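Local coordinates for RING finger protein unkempt homolog (Mus musculus, PDB 5ELH) that binds specific RNA sequences through clustered CCCH zinc fingers and represses translation, so controlling the early morphology of cortical neurons, at residues D58-K63 and P78-T83; R43-R48 and Y91-Y96; G51-S56 and S129-I134. All coordinates share one frame; numbering follows the deposited sequence.

Contact 1 (D58-K63 and P78-T83); sequences DVYCTK and PFLHRT. With ZN (zinc ion), chain E.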
loop_
_atom_site.group_PDB
_atom_site.type_symbol
_atom_site.label_atom_id
_atom_site.label_comp_id
_atom_site.label_asym_id
_atom_site.label_seq_id
_atom_site.Cartn_x
_atom_site.Cartn_y
_atom_site.Cartn_z
ATOM N N ASP A 58 24.087 -5.258 -0.184
ATOM C CA ASP A 58 25.412 -5.290 -0.789
ATOM C C ASP A 58 25.892 -6.689 -1.176
ATOM O O ASP A 58 26.491 -6.854 -2.241
ATOM C CB ASP A 58 26.423 -4.628 0.154
ATOM C CG ASP A 58 26.179 -3.138 0.313
ATOM O OD1 ASP A 58 26.041 -2.456 -0.718
ATOM O OD2 ASP A 58 26.114 -2.650 1.462
ATOM N N VAL A 59 25.654 -7.690 -0.329
ATOM C CA VAL A 59 26.174 -9.027 -0.623
ATOM C C VAL A 59 25.112 -9.902 -1.317
ATOM O O VAL A 59 24.054 -10.198 -0.768
ATOM C CB VAL A 59 26.855 -9.712 0.614
ATOM C CG1 VAL A 59 26.598 -8.937 1.899
ATOM C CG2 VAL A 59 26.455 -11.173 0.748
ATOM N N TYR A 60 25.417 -10.272 -2.555
ATOM C CA TYR A 60 24.474 -10.977 -3.419
ATOM C C TYR A 60 24.380 -12.472 -3.082
ATOM O O TYR A 60 25.386 -13.145 -2.857
ATOM C CB TYR A 60 24.868 -10.799 -4.890
ATOM C CG TYR A 60 24.472 -9.462 -5.498
ATOM C CD1 TYR A 60 23.191 -9.252 -6.002
ATOM C CD2 TYR A 60 25.383 -8.418 -5.577
ATOM C CE1 TYR A 60 22.828 -8.028 -6.568
ATOM C CE2 TYR A 60 25.030 -7.196 -6.139
ATOM C CZ TYR A 60 23.752 -7.005 -6.629
ATOM O OH TYR A 60 23.412 -5.788 -7.186
ATOM N N CYS A 61 23.151 -12.969 -3.055
ATOM C CA CYS A 61 22.863 -14.396 -2.928
ATOM C C CYS A 61 23.437 -15.162 -4.108
ATOM O O CYS A 61 23.198 -14.785 -5.251
ATOM C CB CYS A 61 21.343 -14.563 -2.914
ATOM S SG CYS A 61 20.688 -16.240 -2.679
ATOM N N THR A 62 24.170 -16.243 -3.851
ATOM C CA THR A 62 24.662 -17.090 -4.943
ATOM C C THR A 62 23.699 -18.227 -5.317
ATOM O O THR A 62 23.887 -18.881 -6.342
ATOM C CB THR A 62 26.039 -17.688 -4.624
ATOM O OG1 THR A 62 25.976 -18.395 -3.382
ATOM C CG2 THR A 62 27.087 -16.588 -4.531
ATOM N N LYS A 63 22.663 -18.448 -4.509
ATOM C CA LYS A 63 21.682 -19.511 -4.773
ATOM C C LYS A 63 20.520 -19.056 -5.662
ATOM O O LYS A 63 19.846 -19.878 -6.279
ATOM C CB LYS A 63 21.109 -20.041 -3.460
ATOM C CG LYS A 63 22.145 -20.644 -2.524
ATOM C CD LYS A 63 21.513 -21.019 -1.198
ATOM C CE LYS A 63 22.545 -21.548 -0.221
ATOM N NZ LYS A 63 21.987 -21.684 1.153
ATOM N N PRO A 78 18.862 -13.941 3.699
ATOM C CA PRO A 78 19.466 -12.694 4.181
ATOM C C PRO A 78 20.354 -11.994 3.163
ATOM O O PRO A 78 20.974 -10.974 3.493
ATOM C CB PRO A 78 20.316 -13.152 5.363
ATOM C CG PRO A 78 20.720 -14.539 5.008
ATOM C CD PRO A 78 19.568 -15.128 4.212
ATOM N N PHE A 79 20.415 -12.525 1.948
ATOM C CA PHE A 79 21.253 -11.965 0.905
ATOM C C PHE A 79 20.437 -11.345 -0.224
ATOM O O PHE A 79 19.241 -11.593 -0.379
ATOM C CB PHE A 79 22.194 -13.031 0.354
ATOM C CG PHE A 79 23.008 -13.718 1.416
ATOM C CD1 PHE A 79 23.956 -13.019 2.141
ATOM C CD2 PHE A 79 22.821 -15.057 1.688
ATOM C CE1 PHE A 79 24.696 -13.640 3.115
ATOM C CE2 PHE A 79 23.566 -15.687 2.657
ATOM C CZ PHE A 79 24.504 -14.977 3.369
ATOM N N LEU A 80 21.125 -10.535 -1.009
ATOM C CA LEU A 80 20.519 -9.756 -2.066
ATOM C C LEU A 80 20.314 -10.584 -3.335
ATOM O O LEU A 80 21.197 -11.338 -3.735
ATOM C CB LEU A 80 21.448 -8.583 -2.352
ATOM C CG LEU A 80 21.010 -7.558 -3.382
ATOM C CD1 LEU A 80 19.713 -6.891 -2.961
ATOM C CD2 LEU A 80 22.131 -6.551 -3.544
ATOM N N HIS A 81 19.147 -10.440 -3.961
ATOM C CA HIS A 81 18.844 -11.143 -5.201
ATOM C C HIS A 81 18.970 -10.217 -6.384
ATOM O O HIS A 81 18.470 -9.094 -6.360
ATOM C CB HIS A 81 17.446 -11.744 -5.133
ATOM C CG HIS A 81 17.314 -12.806 -4.084
ATOM N ND1 HIS A 81 16.099 -13.236 -3.592
ATOM C CD2 HIS A 81 18.258 -13.517 -3.423
ATOM C CE1 HIS A 81 16.301 -14.169 -2.683
ATOM N NE2 HIS A 81 17.604 -14.359 -2.559
ATOM N N ARG A 82 19.663 -10.691 -7.409
ATOM C CA ARG A 82 19.847 -9.926 -8.628
ATOM C C ARG A 82 18.621 -10.109 -9.516
ATOM O O ARG A 82 18.642 -10.824 -10.507
ATOM C CB ARG A 82 21.121 -10.361 -9.341
ATOM C CG ARG A 82 21.744 -9.259 -10.181
ATOM C CD ARG A 82 22.983 -9.750 -10.903
ATOM N NE ARG A 82 23.958 -10.375 -10.006
ATOM C CZ ARG A 82 24.931 -9.727 -9.373
ATOM N NH1 ARG A 82 25.074 -8.413 -9.509
ATOM N NH2 ARG A 82 25.764 -10.399 -8.593
ATOM N N THR A 83 17.534 -9.471 -9.115
ATOM C CA THR A 83 16.302 -9.490 -9.879
ATOM C C THR A 83 16.527 -8.720 -11.171
ATOM O O THR A 83 17.537 -8.040 -11.318
ATOM C CB THR A 83 15.178 -8.843 -9.071
ATOM O OG1 THR A 83 15.537 -7.488 -8.754
ATOM C CG2 THR A 83 14.957 -9.610 -7.780
HETATM ZN ZN ZN E . 18.675 -15.932 -1.751
HETATM O O HOH W 1 21.447 -12.966 -6.680
#
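Cys61 and His81 meet at a zinc ion, the first and last ligands of a CCCH zinc finger whose other two ligands are Cys71 and Cys77. Cys61 SG lies 2.2 Å from the zinc and His81 NE2 2.1 Å from it. Cys61 CB also rests in the plane of the imidazole, at its CD2 edge. Beside the metal the two segments join in a single beta bridge between Tyr60 and Leu80: Leu80 N donates almost straight to Val59 O (3.0 Å), and Cys61 N donates to Leu80 O across a short 2.6 Å. A water bound to Cys61 O and Arg82 N reinforces the junction.

Tyr60 leaves this bridge with CG anti to its carbonyl carbon (chi1 -79°), which carries the ring between Leu80 and Arg82. Its CB passes near Arg82 NH2 and Leu80 O. CG lies under Arg82 NH2, while CD1 and CE1 run along the leucine branch, CE1 coming within 3.4 Å of Leu80 CD2. That methyl makes a CH-pi contact over one face. On the opposite face the Arg82 guanidinium is stacked in a cation-pi arrangement, its CZ 3.7 Å from the ring centroid and the planes 22° apart. CZ of the tyrosine is thus sandwiched between Leu80 CD2 and Arg82 NH1, and the hydroxyl beyond it is hydrogen-bonded to Asp86. A bend at chi3 (-53°) folds the arginine back over the ring. Phe79 CB packs against Cys61 CB, and the phenyl ring swings out until its CD1 lies 3.4 Å from Val59 CG2.

Contact 2 (R43-R48 and Y91-Y96); sequences RRSIRR and YHLRYY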
loop_
_atom_site.group_PDB
_atom_site.type_symbol
_atom_site.label_atom_id
_atom_site.label_comp_id
_atom_site.label_asym_id
_atom_site.label_seq_id
_atom_site.Cartn_x
_atom_site.Cartn_y
_atom_site.Cartn_z
ATOM N N ARG A 43 11.517 -8.442 -3.278
ATOM C CA ARG A 43 11.090 -8.437 -1.890
ATOM C C ARG A 43 11.299 -7.050 -1.296
ATOM O O ARG A 43 12.346 -6.444 -1.485
ATOM C CB ARG A 43 11.936 -9.410 -1.071
ATOM C CG ARG A 43 11.905 -10.850 -1.541
ATOM C CD ARG A 43 12.971 -11.640 -0.819
ATOM N NE ARG A 43 14.319 -11.259 -1.231
ATOM C CZ ARG A 43 15.427 -11.549 -0.555
ATOM N NH1 ARG A 43 15.364 -12.237 0.584
ATOM N NH2 ARG A 43 16.604 -11.159 -1.018
ATOM N N ARG A 44 10.300 -6.564 -0.570
ATOM C CA ARG A 44 10.421 -5.325 0.186
ATOM C C ARG A 44 11.570 -5.466 1.178
ATOM O O ARG A 44 11.651 -6.477 1.872
ATOM C CB ARG A 44 9.119 -5.067 0.942
ATOM C CG ARG A 44 9.083 -3.747 1.672
ATOM C CD ARG A 44 7.826 -3.590 2.525
ATOM N NE ARG A 44 7.824 -2.291 3.204
ATOM C CZ ARG A 44 6.906 -1.887 4.078
ATOM N NH1 ARG A 44 5.894 -2.683 4.400
ATOM N NH2 ARG A 44 7.003 -0.681 4.632
ATOM N N SER A 45 12.476 -4.488 1.219
ATOM C CA SER A 45 13.520 -4.486 2.250
ATOM C C SER A 45 12.902 -3.970 3.541
ATOM O O SER A 45 11.970 -3.168 3.507
ATOM C CB SER A 45 14.753 -3.661 1.843
ATOM O OG SER A 45 14.513 -2.256 1.858
ATOM N N ILE A 46 13.426 -4.441 4.674
ATOM C CA ILE A 46 12.812 -4.235 5.979
ATOM C C ILE A 46 13.912 -4.070 7.018
ATOM O O ILE A 46 14.831 -4.887 7.072
ATOM C CB ILE A 46 12.012 -5.491 6.442
ATOM C CG1 ILE A 46 11.037 -5.991 5.368
ATOM C CG2 ILE A 46 11.278 -5.217 7.749
ATOM C CD1 ILE A 46 9.840 -5.117 5.146
ATOM N N ARG A 47 13.823 -3.028 7.832
ATOM C CA ARG A 47 14.711 -2.891 8.990
ATOM C C ARG A 47 14.039 -3.558 10.170
ATOM O O ARG A 47 12.987 -3.112 10.631
ATOM C CB ARG A 47 15.002 -1.417 9.304
ATOM C CG ARG A 47 15.898 -1.209 10.537
ATOM C CD ARG A 47 16.045 0.264 10.914
ATOM N NE ARG A 47 16.754 0.436 12.190
ATOM C CZ ARG A 47 16.173 0.431 13.392
ATOM N NH1 ARG A 47 14.860 0.256 13.510
ATOM N NH2 ARG A 47 16.908 0.596 14.489
ATOM N N ARG A 48 14.635 -4.646 10.646
ATOM C CA ARG A 48 14.159 -5.320 11.842
ATOM C C ARG A 48 14.304 -4.433 13.087
ATOM O O ARG A 48 15.069 -3.471 13.098
ATOM C CB ARG A 48 14.954 -6.608 12.053
ATOM C CG ARG A 48 14.323 -7.883 11.535
ATOM C CD ARG A 48 14.013 -7.866 10.075
ATOM N NE ARG A 48 12.585 -8.075 9.866
ATOM C CZ ARG A 48 12.030 -9.034 9.122
ATOM N NH1 ARG A 48 12.757 -9.937 8.471
ATOM N NH2 ARG A 48 10.710 -9.075 9.031
ATOM N N TYR A 91 15.871 -0.318 -4.944
ATOM C CA TYR A 91 14.714 0.129 -4.172
ATOM C C TYR A 91 14.841 -0.261 -2.701
ATOM O O TYR A 91 13.868 -0.245 -1.948
ATOM C CB TYR A 91 13.419 -0.383 -4.805
ATOM C CG TYR A 91 13.255 0.209 -6.187
ATOM C CD1 TYR A 91 13.791 -0.428 -7.298
ATOM C CD2 TYR A 91 12.640 1.438 -6.370
ATOM C CE1 TYR A 91 13.680 0.111 -8.552
ATOM C CE2 TYR A 91 12.525 1.987 -7.616
ATOM C CZ TYR A 91 13.050 1.323 -8.712
ATOM O OH TYR A 91 12.947 1.860 -9.976
ATOM N N HIS A 92 16.066 -0.571 -2.306
ATOM C CA HIS A 92 16.382 -0.896 -0.916
ATOM C C HIS A 92 16.366 0.370 -0.058
ATOM O O HIS A 92 16.706 1.470 -0.534
ATOM C CB HIS A 92 17.765 -1.547 -0.850
ATOM C CG HIS A 92 17.990 -2.406 0.357
ATOM N ND1 HIS A 92 18.137 -1.890 1.629
ATOM C CD2 HIS A 92 18.129 -3.747 0.478
ATOM C CE1 HIS A 92 18.329 -2.880 2.484
ATOM N NE2 HIS A 92 18.343 -4.015 1.809
ATOM N N LEU A 93 15.959 0.208 1.197
ATOM C CA LEU A 93 15.959 1.297 2.183
ATOM C C LEU A 93 17.315 1.997 2.290
ATOM O O LEU A 93 17.391 3.200 2.523
ATOM C CB LEU A 93 15.541 0.762 3.558
ATOM C CG LEU A 93 14.043 0.488 3.717
ATOM C CD1 LEU A 93 13.774 -0.433 4.903
ATOM C CD2 LEU A 93 13.276 1.795 3.853
ATOM N N ARG A 94 18.379 1.239 2.064
ATOM C CA ARG A 94 19.741 1.732 2.151
ATOM C C ARG A 94 20.108 2.699 1.035
ATOM O O ARG A 94 20.887 3.627 1.247
ATOM C CB ARG A 94 20.707 0.546 2.113
ATOM C CG ARG A 94 22.179 0.916 1.991
ATOM C CD ARG A 94 22.646 1.739 3.177
ATOM N NE ARG A 94 24.070 2.041 3.090
ATOM C CZ ARG A 94 24.583 3.095 2.467
ATOM N NH1 ARG A 94 23.790 3.975 1.856
ATOM N NH2 ARG A 94 25.899 3.269 2.456
ATOM N N TYR A 95 19.560 2.468 -0.151
ATOM C CA TYR A 95 20.041 3.140 -1.357
ATOM C C TYR A 95 19.024 3.956 -2.155
ATOM O O TYR A 95 19.410 4.909 -2.839
ATOM C CB TYR A 95 20.689 2.119 -2.283
ATOM C CG TYR A 95 22.016 1.617 -1.789
ATOM C CD1 TYR A 95 23.057 2.501 -1.539
ATOM C CD2 TYR A 95 22.240 0.259 -1.584
ATOM C CE1 TYR A 95 24.274 2.064 -1.103
ATOM C CE2 TYR A 95 23.470 -0.197 -1.136
ATOM C CZ TYR A 95 24.479 0.713 -0.890
ATOM O OH TYR A 95 25.708 0.295 -0.461
ATOM N N TYR A 96 17.744 3.614 -2.083
ATOM C CA TYR A 96 16.741 4.294 -2.907
ATOM C C TYR A 96 16.782 5.818 -2.739
ATOM O O TYR A 96 16.697 6.337 -1.628
ATOM C CB TYR A 96 15.344 3.761 -2.586
ATOM C CG TYR A 96 14.227 4.388 -3.379
ATOM C CD1 TYR A 96 14.126 4.206 -4.753
ATOM C CD2 TYR A 96 13.255 5.144 -2.749
ATOM C CE1 TYR A 96 13.095 4.779 -5.477
ATOM C CE2 TYR A 96 12.221 5.720 -3.463
ATOM C CZ TYR A 96 12.144 5.530 -4.823
ATOM O OH TYR A 96 11.113 6.104 -5.515
HETATM O O HOH W 2 12.696 -1.442 0.137
#
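Ser45 gives the most surface to this contact, followed by Leu93 and His92, and its small side chain serves both partners at once. The hydroxyl OG accepts a hydrogen bond from Leu93 N at 2.9 Å, with an N-H...O angle of 163°. With chi1 at 72°, OG sits between the serine's own backbone N and carbonyl carbon, where it faces Leu93 N while CB is left to cover the imidazole. Ser45 CB stands 3.5 Å from the centroid of the His92 ring, almost exactly above its centre, in a CH-pi contact.

The ring beneath is fixed at its edge. Arg94 N donates to His92 ND1 (3.2 Å) nearly in the ring plane, and NE2 is hydrogen-bonded to Tyr55 O, which sets the rotation of the imidazole. Leu93 brings CG to 3.3 Å from Ser45 OG, and its CD1 reaches on to 3.6 Å from Ser45 O. A water lies 2.6 Å from Ser45 OG and within bonding distance of Tyr91 O. The contact thus joins the linker that follows the first zinc-binding site to the turn after helix 87-90, ahead of the third zinc site. The polar side-chain atoms of this buried serine-histidine pair all have partners; with ND1 accepting from an amide and NE2 facing the Tyr55 carbonyl oxygen, the imidazole proton probably sits on NE2.

Contact 3 (G51-S56 and S129-I134); sequences GTFNYS and SPVYDI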
loop_
_atom_site.group_PDB
_atom_site.type_symbol
_atom_site.label_atom_id
_atom_site.label_comp_id
_atom_site.label_asym_id
_atom_site.label_seq_id
_atom_site.Cartn_x
_atom_site.Cartn_y
_atom_site.Cartn_z
ATOM N N GLY A 51 17.693 -3.581 14.363
ATOM C CA GLY A 51 18.521 -2.692 13.571
ATOM C C GLY A 51 19.143 -3.317 12.330
ATOM O O GLY A 51 19.780 -2.615 11.541
ATOM N N THR A 52 18.969 -4.626 12.150
ATOM C CA THR A 52 19.518 -5.313 10.984
ATOM C C THR A 52 18.454 -5.373 9.888
ATOM O O THR A 52 17.267 -5.343 10.180
ATOM C CB THR A 52 19.984 -6.750 11.323
ATOM O OG1 THR A 52 18.854 -7.547 11.692
ATOM C CG2 THR A 52 21.001 -6.732 12.472
ATOM N N PHE A 53 18.883 -5.410 8.634
ATOM C CA PHE A 53 17.961 -5.540 7.501
ATOM C C PHE A 53 17.571 -6.995 7.303
ATOM O O PHE A 53 18.349 -7.891 7.623
ATOM C CB PHE A 53 18.619 -5.083 6.208
ATOM C CG PHE A 53 18.715 -3.594 6.060
ATOM C CD1 PHE A 53 17.604 -2.791 6.236
ATOM C CD2 PHE A 53 19.918 -3.005 5.732
ATOM C CE1 PHE A 53 17.694 -1.426 6.085
ATOM C CE2 PHE A 53 20.018 -1.640 5.592
ATOM C CZ PHE A 53 18.905 -0.849 5.773
ATOM N N ASN A 54 16.393 -7.235 6.728
ATOM C CA ASN A 54 15.985 -8.603 6.426
ATOM C C ASN A 54 16.947 -9.237 5.425
ATOM O O ASN A 54 17.316 -10.399 5.566
ATOM C CB ASN A 54 14.530 -8.683 5.957
ATOM C CG ASN A 54 14.261 -7.831 4.744
ATOM O OD1 ASN A 54 14.960 -6.846 4.489
ATOM N ND2 ASN A 54 13.231 -8.195 3.990
ATOM N N TYR A 55 17.390 -8.459 4.447
ATOM C CA TYR A 55 18.456 -8.894 3.558
ATOM C C TYR A 55 19.410 -7.756 3.211
ATOM O O TYR A 55 19.026 -6.583 3.200
ATOM C CB TYR A 55 17.892 -9.531 2.282
ATOM C CG TYR A 55 17.087 -8.610 1.372
ATOM C CD1 TYR A 55 17.708 -7.847 0.407
ATOM C CD2 TYR A 55 15.699 -8.553 1.457
ATOM C CE1 TYR A 55 16.976 -7.030 -0.440
ATOM C CE2 TYR A 55 14.959 -7.738 0.627
ATOM C CZ TYR A 55 15.604 -6.974 -0.324
ATOM O OH TYR A 55 14.878 -6.150 -1.164
ATOM N N SER A 56 20.649 -8.132 2.909
ATOM C CA SER A 56 21.726 -7.190 2.643
ATOM C C SER A 56 21.498 -6.368 1.384
ATOM O O SER A 56 20.987 -6.876 0.388
ATOM C CB SER A 56 23.039 -7.957 2.497
ATOM O OG SER A 56 24.059 -7.129 1.979
ATOM N N SER A 129 17.624 10.465 2.985
ATOM C CA SER A 129 18.776 9.974 3.708
ATOM C C SER A 129 18.716 8.460 3.672
ATOM O O SER A 129 17.631 7.878 3.713
ATOM C CB SER A 129 18.747 10.466 5.149
ATOM O OG SER A 129 18.646 11.879 5.195
ATOM N N PRO A 130 19.881 7.809 3.571
ATOM C CA PRO A 130 19.834 6.355 3.672
ATOM C C PRO A 130 19.316 5.866 5.023
ATOM O O PRO A 130 19.308 6.613 6.004
ATOM C CB PRO A 130 21.296 5.937 3.458
ATOM C CG PRO A 130 22.098 7.173 3.483
ATOM C CD PRO A 130 21.207 8.301 3.170
ATOM N N VAL A 131 18.831 4.628 5.040
ATOM C CA VAL A 131 18.626 3.881 6.281
ATOM C C VAL A 131 19.778 2.887 6.336
ATOM O O VAL A 131 20.034 2.186 5.365
ATOM C CB VAL A 131 17.288 3.115 6.283
ATOM C CG1 VAL A 131 17.223 2.100 7.440
ATOM C CG2 VAL A 131 16.122 4.083 6.362
ATOM N N TYR A 132 20.472 2.828 7.468
ATOM C CA TYR A 132 21.648 1.992 7.593
ATOM C C TYR A 132 21.371 0.815 8.526
ATOM O O TYR A 132 20.669 0.963 9.529
ATOM C CB TYR A 132 22.802 2.803 8.179
ATOM C CG TYR A 132 23.341 3.923 7.306
ATOM C CD1 TYR A 132 24.250 3.661 6.292
ATOM C CD2 TYR A 132 22.982 5.244 7.533
ATOM C CE1 TYR A 132 24.773 4.681 5.510
ATOM C CE2 TYR A 132 23.502 6.275 6.756
ATOM C CZ TYR A 132 24.399 5.984 5.752
ATOM O OH TYR A 132 24.918 6.994 4.967
ATOM N N ASP A 133 21.934 -0.339 8.184
ATOM C CA ASP A 133 22.003 -1.497 9.089
ATOM C C ASP A 133 22.873 -1.117 10.302
ATOM O O ASP A 133 23.920 -0.481 10.143
ATOM C CB ASP A 133 22.619 -2.677 8.333
ATOM C CG ASP A 133 22.619 -3.969 9.134
ATOM O OD1 ASP A 133 23.354 -4.050 10.140
ATOM O OD2 ASP A 133 21.913 -4.920 8.737
ATOM N N ILE A 134 22.437 -1.489 11.503
ATOM C CA ILE A 134 23.173 -1.160 12.723
ATOM C C ILE A 134 24.649 -1.570 12.603
ATOM O O ILE A 134 25.535 -0.888 13.137
ATOM C CB ILE A 134 22.519 -1.785 13.993
ATOM C CG1 ILE A 134 23.249 -1.350 15.278
ATOM C CG2 ILE A 134 22.493 -3.297 13.891
ATOM C CD1 ILE A 134 23.138 0.126 15.588
HETATM O O HOH W 3 19.421 0.235 11.682
#
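The Phe53 ring and the Asp133 side chain run alongside one another in opposite senses, with the ring and carboxylate planes 66° apart. Phe53 CD2 lies beside Asp133 CB at 3.8 Å, while the carboxylate turns back to the phenylalanine backbone. There Asp133 OD2 accepts from Phe53 N (3.1 Å), the amide approaching from above the carboxylate plane. CG of the aspartate is anti to its backbone N (chi1 -175°), which carries the group across to the 51-56 segment. The far end of the ring reaches Val131 at a slant, Phe53 CZ touching Val131 CG1, and Val131 O lies at the ring edge, 3.3 Å from CZ.

Asp133 is the N-cap of helix 134-142, and its carboxylate also pairs with Arg135. The first amide of that helix, Ile134 N, donates to Gly51 O (2.9 Å) from well above the carbonyl plane. Replacing Asp133 by an alanine is likely to leave Phe53 N without its acceptor, Arg135 without this carboxylate and the helix start uncapped. A water donates to both Gly51 O and Tyr132 O. Ile134 CG2 packs over this junction, 3.7 Å from Gly51 O and 4.0 Å from Thr52 CG2.

Overall arrangement
From the N terminus the chain passes helix 3-10 and the first zinc site before reaching 43-48, 51-56 and 58-63. Contact 1 closes the shortest loop, at 78-83, around the second zinc. It nests within both longer loops: contact 2 closes at 91-96, just after helix 87-90, and contact 3 at 129-134, where helix 134-142 begins. These two cross: 51-56 starts inside the contact 2 loop, 129-134 lies beyond it. Segment 51-56 joins all three: Ile46 O bonds to Asn54 N, Pro78 O to Ser56 N. Arg43 reaches Phe79 O, and Tyr95 OH meets Asp58 OD1. In this three-finger portion of the protein they tie the second finger and its linker to segments flanking the third zinc site.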